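Local coordinates for 5-carboxyvanillate decarboxylase (PDB 4L6D), which probably catalyses the manganese-dependent decarboxylation of 5-carboxyvanillate to vanillate, in an active site built on an amidohydrolase-type barrel, at residues Ala10-Gln14 with Pro15-Ala19; Ala93-Ala96 with Asn97-Ala101; Pro314-Glu317 with Asp318-Ala321; Ser272-Ser276 with His277-Arg281. All blocks are in the same frame, centred on the assembly; numbering follows the deposited sequence.

Contact 1 (Ala10-Gln14 with Pro15-Ala19)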
loop_
_atom_site.group_PDB
_atom_site.type_symbol
_atom_site.label_atom_id
_atom_site.label_comp_id
_atom_site.label_asym_id
_atom_site.label_seq_id
_atom_site.Cartn_x
_atom_site.Cartn_y
_atom_site.Cartn_z
ATOM N N ALA A 10 7.112 -0.415 -22.040
ATOM C CA ALA A 10 7.544 0.965 -22.205
ATOM C C ALA A 10 8.329 1.190 -23.488
ATOM O O ALA A 10 9.086 0.325 -23.936
ATOM C CB ALA A 10 8.390 1.376 -21.004
ATOM N N VAL A 11 8.163 2.388 -24.046
ATOM C CA VAL A 11 8.881 2.815 -25.236
ATOM C C VAL A 11 9.159 4.314 -25.083
ATOM O O VAL A 11 8.542 4.975 -24.258
ATOM C CB VAL A 11 8.043 2.534 -26.517
ATOM C CG1 VAL A 11 6.786 3.429 -26.572
ATOM C CG2 VAL A 11 8.870 2.675 -27.777
ATOM N N THR A 12 10.095 4.849 -25.857
ATOM C CA THR A 12 10.219 6.298 -25.940
ATOM C C THR A 12 10.496 6.708 -27.376
ATOM O O THR A 12 10.702 5.855 -28.243
ATOM C CB THR A 12 11.280 6.863 -24.990
ATOM O OG1 THR A 12 11.166 8.295 -24.954
ATOM C CG2 THR A 12 12.692 6.465 -25.439
ATOM N N PHE A 13 10.489 8.012 -27.615
ATOM C CA PHE A 13 10.692 8.570 -28.946
ATOM C C PHE A 13 11.641 9.746 -28.825
ATOM O O PHE A 13 11.660 10.421 -27.794
ATOM C CB PHE A 13 9.354 9.027 -29.542
ATOM C CG PHE A 13 8.304 7.953 -29.556
ATOM C CD1 PHE A 13 8.355 6.933 -30.497
ATOM C CD2 PHE A 13 7.269 7.971 -28.636
ATOM C CE1 PHE A 13 7.389 5.931 -30.503
ATOM C CE2 PHE A 13 6.293 6.979 -28.642
ATOM C CZ PHE A 13 6.358 5.959 -29.580
ATOM N N GLN A 14 12.435 9.993 -29.863
ATOM C CA GLN A 14 13.489 11.002 -29.772
ATOM C C GLN A 14 13.048 12.403 -29.311
ATOM O O GLN A 14 13.737 13.015 -28.504
ATOM C CB GLN A 14 14.304 11.074 -31.069
ATOM C CG GLN A 14 15.708 11.651 -30.881
ATOM C CD GLN A 14 16.538 10.843 -29.897
ATOM O OE1 GLN A 14 16.513 9.610 -29.914
ATOM N NE2 GLN A 14 17.263 11.534 -29.023
ATOM N N PRO A 15 11.907 12.915 -29.807
ATOM C CA PRO A 15 11.552 14.254 -29.305
ATOM C C PRO A 15 11.337 14.292 -27.786
ATOM O O PRO A 15 11.651 15.304 -27.157
ATOM C CB PRO A 15 10.246 14.570 -30.045
ATOM C CG PRO A 15 10.356 13.781 -31.331
ATOM C CD PRO A 15 11.016 12.483 -30.903
ATOM N N VAL A 16 10.816 13.212 -27.206
ATOM C CA VAL A 16 10.611 13.158 -25.759
ATOM C C VAL A 16 11.950 12.986 -25.026
ATOM O O VAL A 16 12.226 13.667 -24.028
ATOM C CB VAL A 16 9.618 12.047 -25.367
ATOM C CG1 VAL A 16 9.397 12.036 -23.857
ATOM C CG2 VAL A 16 8.292 12.254 -26.103
ATOM N N VAL A 17 12.788 12.093 -25.544
ATOM C CA VAL A 17 14.138 11.916 -25.014
ATOM C C VAL A 17 14.866 13.251 -24.961
ATOM O O VAL A 17 15.430 13.614 -23.926
ATOM C CB VAL A 17 14.952 10.920 -25.859
ATOM C CG1 VAL A 17 16.436 10.950 -25.457
ATOM C CG2 VAL A 17 14.391 9.524 -25.707
ATOM N N ASP A 18 14.830 13.998 -26.063
ATOM C CA ASP A 18 15.556 15.264 -26.132
ATOM C C ASP A 18 15.028 16.243 -25.099
ATOM O O ASP A 18 15.801 16.962 -24.450
ATOM C CB ASP A 18 15.480 15.875 -27.535
ATOM C CG ASP A 18 16.285 15.085 -28.564
ATOM O OD1 ASP A 18 17.106 14.238 -28.157
ATOM O OD2 ASP A 18 16.101 15.318 -29.778
ATOM N N ALA A 19 13.708 16.283 -24.949
ATOM C CA ALA A 19 13.108 17.185 -23.978
ATOM C C ALA A 19 13.456 16.788 -22.539
ATOM O O ALA A 19 13.688 17.661 -21.698
ATOM C CB ALA A 19 11.600 17.255 -24.173
#
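Gln-14 and Val-17 dominate the N-terminal turn of helix 14-23, where the chain leaves the first strand of the amidohydrolase (TIM-type) barrel and Phe-13 takes the N-cap position. The Gln-14 side chain sets off away from the turn, with CG opposite the backbone N (chi1 -157°), and the bend at chi2 (59°) then carries its amide back toward the residue one turn on. There NE2 donates to Asp-18 OD1 over 2.8 Å. The oxygen lies near the amide plane but is approached from above its own carboxylate, the two flat groups being turned 58° apart. A second bond ties the same pair, from Asp-18 N to Gln-14 O at 2.8 Å. Asp-18 OD1 also has a long, weak ion pair with Arg-21.

The two methyls of Val-17 point to different partners. CG1 lies 3.7 Å from Gln-14 NE2, while the Val-17 and Thr-12 side chains cross at about a right angle, CG2 meeting Thr-12 CG2 at 3.5 Å. Helix 49-54 packs against this side, with Ile-50 on Val-17 and Leu-53 on Thr-12. Phe-13 O accepts from Val-17 N at 3.0 Å and, more weakly, from Val-16 N. Pro-15 has no N-H to offer, which costs nothing in a first helical turn; its ring rests by CD against Phe-13 CB, 4.1 Å away.

Contact 2 (Ala93-Ala96 with Asn97-Ala101). With VNL (4-hydroxy-3-methoxybenzoate), chain K.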
loop_
_atom_site.group_PDB
_atom_site.type_symbol
_atom_site.label_atom_id
_atom_site.label_comp_id
_atom_site.label_asym_id
_atom_site.label_seq_id
_atom_site.Cartn_x
_atom_site.Cartn_y
_atom_site.Cartn_z
ATOM N N ALA A 93 3.020 15.385 -26.596
ATOM C CA ALA A 93 2.070 14.281 -26.550
ATOM C C ALA A 93 1.540 14.016 -27.948
ATOM O O ALA A 93 1.431 12.863 -28.365
ATOM C CB ALA A 93 0.924 14.579 -25.581
ATOM N N ARG A 94 1.212 15.083 -28.665
ATOM C CA ARG A 94 0.699 14.941 -30.018
ATOM C C ARG A 94 1.731 14.230 -30.896
ATOM O O ARG A 94 1.388 13.297 -31.632
ATOM C CB ARG A 94 0.318 16.317 -30.584
ATOM C CG ARG A 94 -0.510 16.278 -31.869
ATOM C CD ARG A 94 0.347 16.056 -33.096
ATOM N NE ARG A 94 1.251 17.181 -33.319
ATOM C CZ ARG A 94 2.323 17.135 -34.099
ATOM N NH1 ARG A 94 3.070 18.217 -34.247
ATOM N NH2 ARG A 94 2.649 16.006 -34.717
ATOM N N ILE A 95 2.987 14.665 -30.807
ATOM C CA ILE A 95 4.066 14.070 -31.597
ATOM C C ILE A 95 4.296 12.617 -31.202
ATOM O O ILE A 95 4.382 11.729 -32.060
ATOM C CB ILE A 95 5.364 14.884 -31.446
ATOM C CG1 ILE A 95 5.226 16.230 -32.166
ATOM C CG2 ILE A 95 6.575 14.101 -31.967
ATOM C CD1 ILE A 95 6.329 17.215 -31.827
ATOM N N ALA A 96 4.360 12.366 -29.897
ATOM C CA ALA A 96 4.572 11.010 -29.405
ATOM C C ALA A 96 3.422 10.092 -29.805
ATOM O O ALA A 96 3.624 8.900 -30.053
ATOM C CB ALA A 96 4.743 10.998 -27.901
ATOM N N ASN A 97 2.208 10.640 -29.867
ATOM C CA ASN A 97 1.061 9.835 -30.298
ATOM C C ASN A 97 1.107 9.502 -31.785
ATOM O O ASN A 97 0.787 8.381 -32.193
ATOM C CB ASN A 97 -0.261 10.521 -29.953
ATOM C CG ASN A 97 -0.545 10.509 -28.467
ATOM O OD1 ASN A 97 0.013 9.704 -27.722
ATOM N ND2 ASN A 97 -1.445 11.384 -28.034
ATOM N N ASP A 98 1.524 10.465 -32.604
ATOM C CA ASP A 98 1.716 10.189 -34.023
ATOM C C ASP A 98 2.782 9.117 -34.203
ATOM O O ASP A 98 2.628 8.213 -35.021
ATOM C CB ASP A 98 2.145 11.446 -34.779
ATOM C CG ASP A 98 1.007 12.408 -35.017
ATOM O OD1 ASP A 98 -0.159 12.014 -34.831
ATOM O OD2 ASP A 98 1.284 13.557 -35.427
ATOM N N LEU A 99 3.872 9.228 -33.445
ATOM C CA LEU A 99 4.958 8.263 -33.566
ATOM C C LEU A 99 4.533 6.884 -33.051
ATOM O O LEU A 99 4.903 5.861 -33.627
ATOM C CB LEU A 99 6.214 8.766 -32.842
ATOM C CG LEU A 99 6.892 9.940 -33.554
ATOM C CD1 LEU A 99 8.007 10.520 -32.702
ATOM C CD2 LEU A 99 7.442 9.497 -34.903
ATOM N N MET A 100 3.746 6.863 -31.979
ATOM C CA MET A 100 3.183 5.605 -31.492
ATOM C C MET A 100 2.306 4.936 -32.559
ATOM O O MET A 100 2.446 3.739 -32.835
ATOM C CB MET A 100 2.358 5.830 -30.225
ATOM C CG MET A 100 1.722 4.548 -29.673
ATOM S SD MET A 100 2.945 3.422 -28.974
ATOM C CE MET A 100 3.254 4.210 -27.402
ATOM N N ALA A 101 1.408 5.702 -33.170
ATOM C CA ALA A 101 0.553 5.141 -34.221
ATOM C C ALA A 101 1.357 4.622 -35.410
ATOM O O ALA A 101 1.049 3.573 -35.975
ATOM C CB ALA A 101 -0.505 6.157 -34.678
HETATM C C1 VNL K . 1.234 21.644 -31.057
HETATM C CO1 VNL K . 0.519 21.409 -29.868
HETATM C CO2 VNL K . 1.916 22.864 -31.273
HETATM C CM1 VNL K . 0.473 22.387 -28.858
HETATM C CM2 VNL K . 1.889 23.844 -30.281
HETATM O OM VNL K . 2.527 25.050 -30.389
HETATM C CZ VNL K . 1.150 23.593 -29.030
HETATM C CC VNL K . 1.264 20.589 -32.126
HETATM C CV VNL K . 3.383 25.331 -31.521
HETATM O O1 VNL K . 0.425 19.656 -32.107
HETATM O O2 VNL K . 2.140 20.687 -33.025
HETATM O O3 VNL K . 1.108 24.611 -28.103
#
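Arg-94 and Asp-98, one turn apart on helix 86-106, form an i to i+4 salt bridge that steadies the arginine while it grips a bound vanillate. This molecule sits in a separate site with Glu-87, Thr-90 and Arg-91, apart from the vanillate at the manganese. CB and CG of Arg-94 lie 3.7 and 3.5 Å from vanillate O1. Bends at chi2 (-81°) and chi3 (-65°) then fold the chain back along the helix, placing CD 3.5 Å from Asp-98 OD2. NE donates to vanillate O1 and NH1 to vanillate O2, each at 2.9 Å and almost straight, and CZ faces the carboxylate between the two bonds. NH2 reaches Asp-98 OD2 at 2.9 Å, meeting it on the anti side and somewhat out of the carboxylate plane. Both anions thus lie at the guanidinium edge, while Ile-95 CG1 rests 3.4 Å above one face, toward its rim. With a leucine here, lacking all three donors, the carboxylate would probably be held less firmly and Asp-98 OD2 left without its charged mate in the helix.

Asp-98 OD1 keeps a further salt bridge to Arg-131 of helix 122-134, and Asn-97 bonds to Glu-128 of that helix and to Thr-116 N. Ile-95 and Leu-99 lie side by side and meet Pro-15 of helix 14-23. Helix 86-106, the crossover between strands 71-76 and 111-115, is thereby wedged between these two helices.

Contact 3 (Pro314-Glu317 with Asp318-Ala321)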
loop_
_atom_site.group_PDB
_atom_site.type_symbol
_atom_site.label_atom_id
_atom_site.label_comp_id
_atom_site.label_asym_id
_atom_site.label_seq_id
_atom_site.Cartn_x
_atom_site.Cartn_y
_atom_site.Cartn_z
ATOM N N PRO A 314 -0.669 -22.009 -12.130
ATOM C CA PRO A 314 -1.516 -23.140 -11.737
ATOM C C PRO A 314 -2.995 -22.762 -11.787
ATOM O O PRO A 314 -3.688 -22.685 -10.766
ATOM C CB PRO A 314 -1.054 -23.437 -10.310
ATOM C CG PRO A 314 -0.597 -22.125 -9.797
ATOM C CD PRO A 314 0.025 -21.414 -10.975
ATOM N N ILE A 315 -3.452 -22.514 -13.009
ATOM C CA ILE A 315 -4.824 -22.133 -13.303
ATOM C C ILE A 315 -5.222 -22.890 -14.567
ATOM O O ILE A 315 -4.357 -23.320 -15.333
ATOM C CB ILE A 315 -4.948 -20.601 -13.517
ATOM C CG1 ILE A 315 -4.020 -20.149 -14.651
ATOM C CG2 ILE A 315 -4.643 -19.869 -12.218
ATOM C CD1 ILE A 315 -3.987 -18.644 -14.884
ATOM N N PRO A 316 -6.530 -23.081 -14.789
ATOM C CA PRO A 316 -6.976 -23.825 -15.970
ATOM C C PRO A 316 -6.560 -23.120 -17.254
ATOM O O PRO A 316 -6.344 -21.907 -17.232
ATOM C CB PRO A 316 -8.507 -23.828 -15.821
ATOM C CG PRO A 316 -8.735 -23.676 -14.356
ATOM C CD PRO A 316 -7.645 -22.757 -13.881
ATOM N N GLU A 317 -6.450 -23.862 -18.347
ATOM C CA GLU A 317 -5.986 -23.299 -19.615
ATOM C C GLU A 317 -6.879 -22.177 -20.133
ATOM O O GLU A 317 -6.385 -21.200 -20.711
ATOM C CB GLU A 317 -5.852 -24.393 -20.673
ATOM C CG GLU A 317 -4.642 -25.295 -20.462
ATOM C CD GLU A 317 -3.334 -24.517 -20.468
ATOM O OE1 GLU A 317 -2.914 -24.065 -21.551
ATOM O OE2 GLU A 317 -2.724 -24.363 -19.395
ATOM N N ASP A 318 -8.190 -22.296 -19.938
ATOM C CA ASP A 318 -9.043 -21.217 -20.433
ATOM C C ASP A 318 -8.849 -19.907 -19.665
ATOM O O ASP A 318 -8.801 -18.837 -20.264
ATOM C CB ASP A 318 -10.524 -21.611 -20.597
ATOM C CG ASP A 318 -11.169 -22.151 -19.326
ATOM O OD1 ASP A 318 -10.570 -22.106 -18.228
ATOM O OD2 ASP A 318 -12.334 -22.614 -19.452
ATOM N N VAL A 319 -8.695 -19.991 -18.348
ATOM C CA VAL A 319 -8.427 -18.804 -17.544
ATOM C C VAL A 319 -7.039 -18.261 -17.894
ATOM O O VAL A 319 -6.835 -17.049 -17.975
ATOM C CB VAL A 319 -8.524 -19.113 -16.034
ATOM C CG1 VAL A 319 -8.060 -17.937 -15.215
ATOM C CG2 VAL A 319 -9.967 -19.454 -15.664
ATOM N N LYS A 320 -6.092 -19.163 -18.143
ATOM C CA LYS A 320 -4.738 -18.742 -18.496
ATOM C C LYS A 320 -4.760 -17.964 -19.809
ATOM O O LYS A 320 -4.061 -16.957 -19.939
ATOM C CB LYS A 320 -3.811 -19.959 -18.621
ATOM C CG LYS A 320 -2.351 -19.573 -18.807
ATOM C CD LYS A 320 -1.496 -20.773 -19.156
ATOM C CE LYS A 320 -1.282 -21.662 -17.949
ATOM N NZ LYS A 320 -0.569 -22.923 -18.362
ATOM N N ALA A 321 -5.567 -18.406 -20.770
ATOM C CA ALA A 321 -5.666 -17.695 -22.050
ATOM C C ALA A 321 -6.251 -16.296 -21.850
ATOM O O ALA A 321 -5.833 -15.344 -22.513
ATOM C CB ALA A 321 -6.500 -18.477 -23.040
#
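Pro-316 O accepts from Lys-320 N at 2.9 Å and Glu-317 O from Ala-321 N, the opening bonds of helix 317-331, the last helix of the barrel chain. The backbone is extended through Ile-315 and still so at Pro-316, the N-cap (psi 156°), before it turns helical at Glu-317. Ile-315 and Lys-320 occupy the positions of a hydrophobic staple, here with the aliphatic part of a lysine: the isoleucine CD1 lies 3.7 Å from Lys-320 CA, and the two side chains pass at a slant. The same methyl meets Val-319 CG1 at 4.1 Å. Val-319 also packs on Ile-284, joining this turn to helix 277-287.

Glu-317 and Lys-320 run side by side in an i to i+3 salt bridge. The lysine starts out extended and bends at chi3 (-74°), while the glutamate bends at chi2 (-59°), and their charged ends come together outside the helix. The ammonium has a second partner in Arg-311 O, at the end of helix 303-311, and so links the two helices across the loop. Lys-320 NZ meets the syn lone pair of Glu-317 OE2 at 2.8 Å.

Contact 4 (Ser272-Ser276 with His277-Arg281)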
loop_
_atom_site.group_PDB
_atom_site.type_symbol
_atom_site.label_atom_id
_atom_site.label_comp_id
_atom_site.label_asym_id
_atom_site.label_seq_id
_atom_site.Cartn_x
_atom_site.Cartn_y
_atom_site.Cartn_z
ATOM N N SER A 272 2.295 -6.852 -14.184
ATOM C CA SER A 272 3.644 -6.293 -14.357
ATOM C C SER A 272 4.404 -6.257 -13.041
ATOM O O SER A 272 3.902 -5.765 -12.033
ATOM C CB SER A 272 3.573 -4.880 -14.932
ATOM O OG SER A 272 2.689 -4.084 -14.166
ATOM N N GLY A 273 5.617 -6.793 -13.031
ATOM C CA GLY A 273 6.444 -6.708 -11.836
ATOM C C GLY A 273 5.994 -7.501 -10.626
ATOM O O GLY A 273 6.571 -7.344 -9.552
ATOM N N VAL A 274 4.978 -8.346 -10.788
ATOM C CA VAL A 274 4.480 -9.184 -9.694
ATOM C C VAL A 274 4.286 -10.599 -10.220
ATOM O O VAL A 274 3.164 -11.056 -10.476
ATOM C CB VAL A 274 3.176 -8.637 -9.073
ATOM C CG1 VAL A 274 2.741 -9.493 -7.871
ATOM C CG2 VAL A 274 3.377 -7.178 -8.654
ATOM N N GLU A 275 5.407 -11.286 -10.402
ATOM C CA GLU A 275 5.408 -12.635 -10.958
ATOM C C GLU A 275 5.236 -13.650 -9.835
ATOM O O GLU A 275 6.106 -14.470 -9.561
ATOM C CB GLU A 275 6.695 -12.837 -11.771
ATOM C CG GLU A 275 6.746 -11.821 -12.921
ATOM C CD GLU A 275 8.089 -11.735 -13.644
ATOM O OE1 GLU A 275 8.943 -12.633 -13.483
ATOM O OE2 GLU A 275 8.267 -10.738 -14.394
ATOM N N SER A 276 4.073 -13.562 -9.189
ATOM C CA SER A 276 3.722 -14.421 -8.067
ATOM C C SER A 276 2.459 -15.201 -8.373
ATOM O O SER A 276 1.398 -14.616 -8.554
ATOM C CB SER A 276 3.467 -13.558 -6.828
ATOM O OG SER A 276 2.798 -14.313 -5.824
ATOM N N HIS A 277 2.561 -16.524 -8.430
ATOM C CA HIS A 277 1.353 -17.323 -8.642
ATOM C C HIS A 277 0.332 -17.118 -7.525
ATOM O O HIS A 277 -0.874 -17.140 -7.772
ATOM C CB HIS A 277 1.696 -18.802 -8.774
ATOM C CG HIS A 277 2.419 -19.138 -10.037
ATOM N ND1 HIS A 277 3.249 -20.235 -10.148
ATOM C CD2 HIS A 277 2.427 -18.532 -11.250
ATOM C CE1 HIS A 277 3.742 -20.283 -11.373
ATOM N NE2 HIS A 277 3.272 -19.256 -12.058
ATOM N N ALA A 278 0.804 -16.928 -6.299
ATOM C CA ALA A 278 -0.105 -16.739 -5.170
ATOM C C ALA A 278 -0.883 -15.438 -5.297
ATOM O O ALA A 278 -2.084 -15.403 -5.027
ATOM C CB ALA A 278 0.666 -16.755 -3.846
ATOM N N ALA A 279 -0.197 -14.365 -5.687
ATOM C CA ALA A 279 -0.854 -13.072 -5.835
ATOM C C ALA A 279 -1.789 -13.104 -7.037
ATOM O O ALA A 279 -2.844 -12.469 -7.031
ATOM C CB ALA A 279 0.175 -11.946 -5.993
ATOM N N LEU A 280 -1.390 -13.840 -8.072
ATOM C CA LEU A 280 -2.227 -13.977 -9.272
ATOM C C LEU A 280 -3.517 -14.708 -8.915
ATOM O O LEU A 280 -4.613 -14.264 -9.289
ATOM C CB LEU A 280 -1.484 -14.748 -10.373
ATOM C CG LEU A 280 -2.311 -15.124 -11.610
ATOM C CD1 LEU A 280 -2.828 -13.873 -12.300
ATOM C CD2 LEU A 280 -1.492 -15.968 -12.580
ATOM N N ARG A 281 -3.388 -15.821 -8.194
ATOM C CA ARG A 281 -4.546 -16.589 -7.748
ATOM C C ARG A 281 -5.496 -15.760 -6.878
ATOM O O ARG A 281 -6.715 -15.812 -7.059
ATOM C CB ARG A 281 -4.094 -17.844 -6.993
ATOM C CG ARG A 281 -3.783 -19.030 -7.889
ATOM C CD ARG A 281 -3.379 -20.272 -7.085
ATOM N NE ARG A 281 -1.930 -20.398 -6.932
ATOM C CZ ARG A 281 -1.261 -20.142 -5.810
ATOM N NH1 ARG A 281 0.060 -20.280 -5.773
ATOM N NH2 ARG A 281 -1.912 -19.751 -4.722
#
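Ser-276 caps the N terminus of helix 277-287, its side chain accepting the N-H of Ala-279 three residues on. The loop it ends follows strand 267-270 of the barrel.

Two hydrogen bonds join loop and helix. Ser-276 OG, set opposite its own backbone N (chi1 165°), a torsion that turns it back over the first N-H groups of the helix, takes Ala-279 N at 3.0 Å in a nearly straight bond. Ser-276 O takes Leu-280 N at 2.9 Å, starting the regular helical pattern. Just before the cap, an inverse gamma turn centred on Glu-275 is marked by a weak bond from Ser-276 N to Val-274 O. OG also makes a weak hydrogen bond to a carboxylate oxygen of a bound vanillate, an anion that the nearby helix end would probably favour. With an alanine here the capping oxygen is gone; Ala-279 N would probably be left without a side-chain acceptor and the first turn be less firmly held. Among the other polar groups, His-277 NE2 is held by Phe-309 O of helix 303-311, and Ser-272 OG is hydrogen-bonded to Glu-8, a manganese ligand, so the same loop extends from the metal site to the helix.

In the packing, the His-277 ring meets that of Phe-309, while from the second subunit Trp-237 lies on Glu-275 and Phe-234 on Ala-279. Within the turn, Ala-279 CB lies 3.8 Å from Ser-276 CB and 4.0 Å from Val-274 CG1.

How the contacts relate
Along the chain the order is contact 1, contact 2, contact 4, contact 3, and they form two groups on the barrel. Contacts 1 and 2, with centres 10 Å apart, join the first strand and its helix to helix 86-106: the Phe-13 ring packs along that helix, its CE2 lying 3.6 Å from Ala-96 O. Contacts 3 and 4, 14 Å apart between centres, are helix starts late in the chain and meet where Pro-314 CD lies 3.4 Å from His-277 CG. This pair lies far from the first, the centres of contacts 2 and 4 being about 32 Å apart. Those two touch different vanillate molecules, and contact 4 lies at the subunit interface.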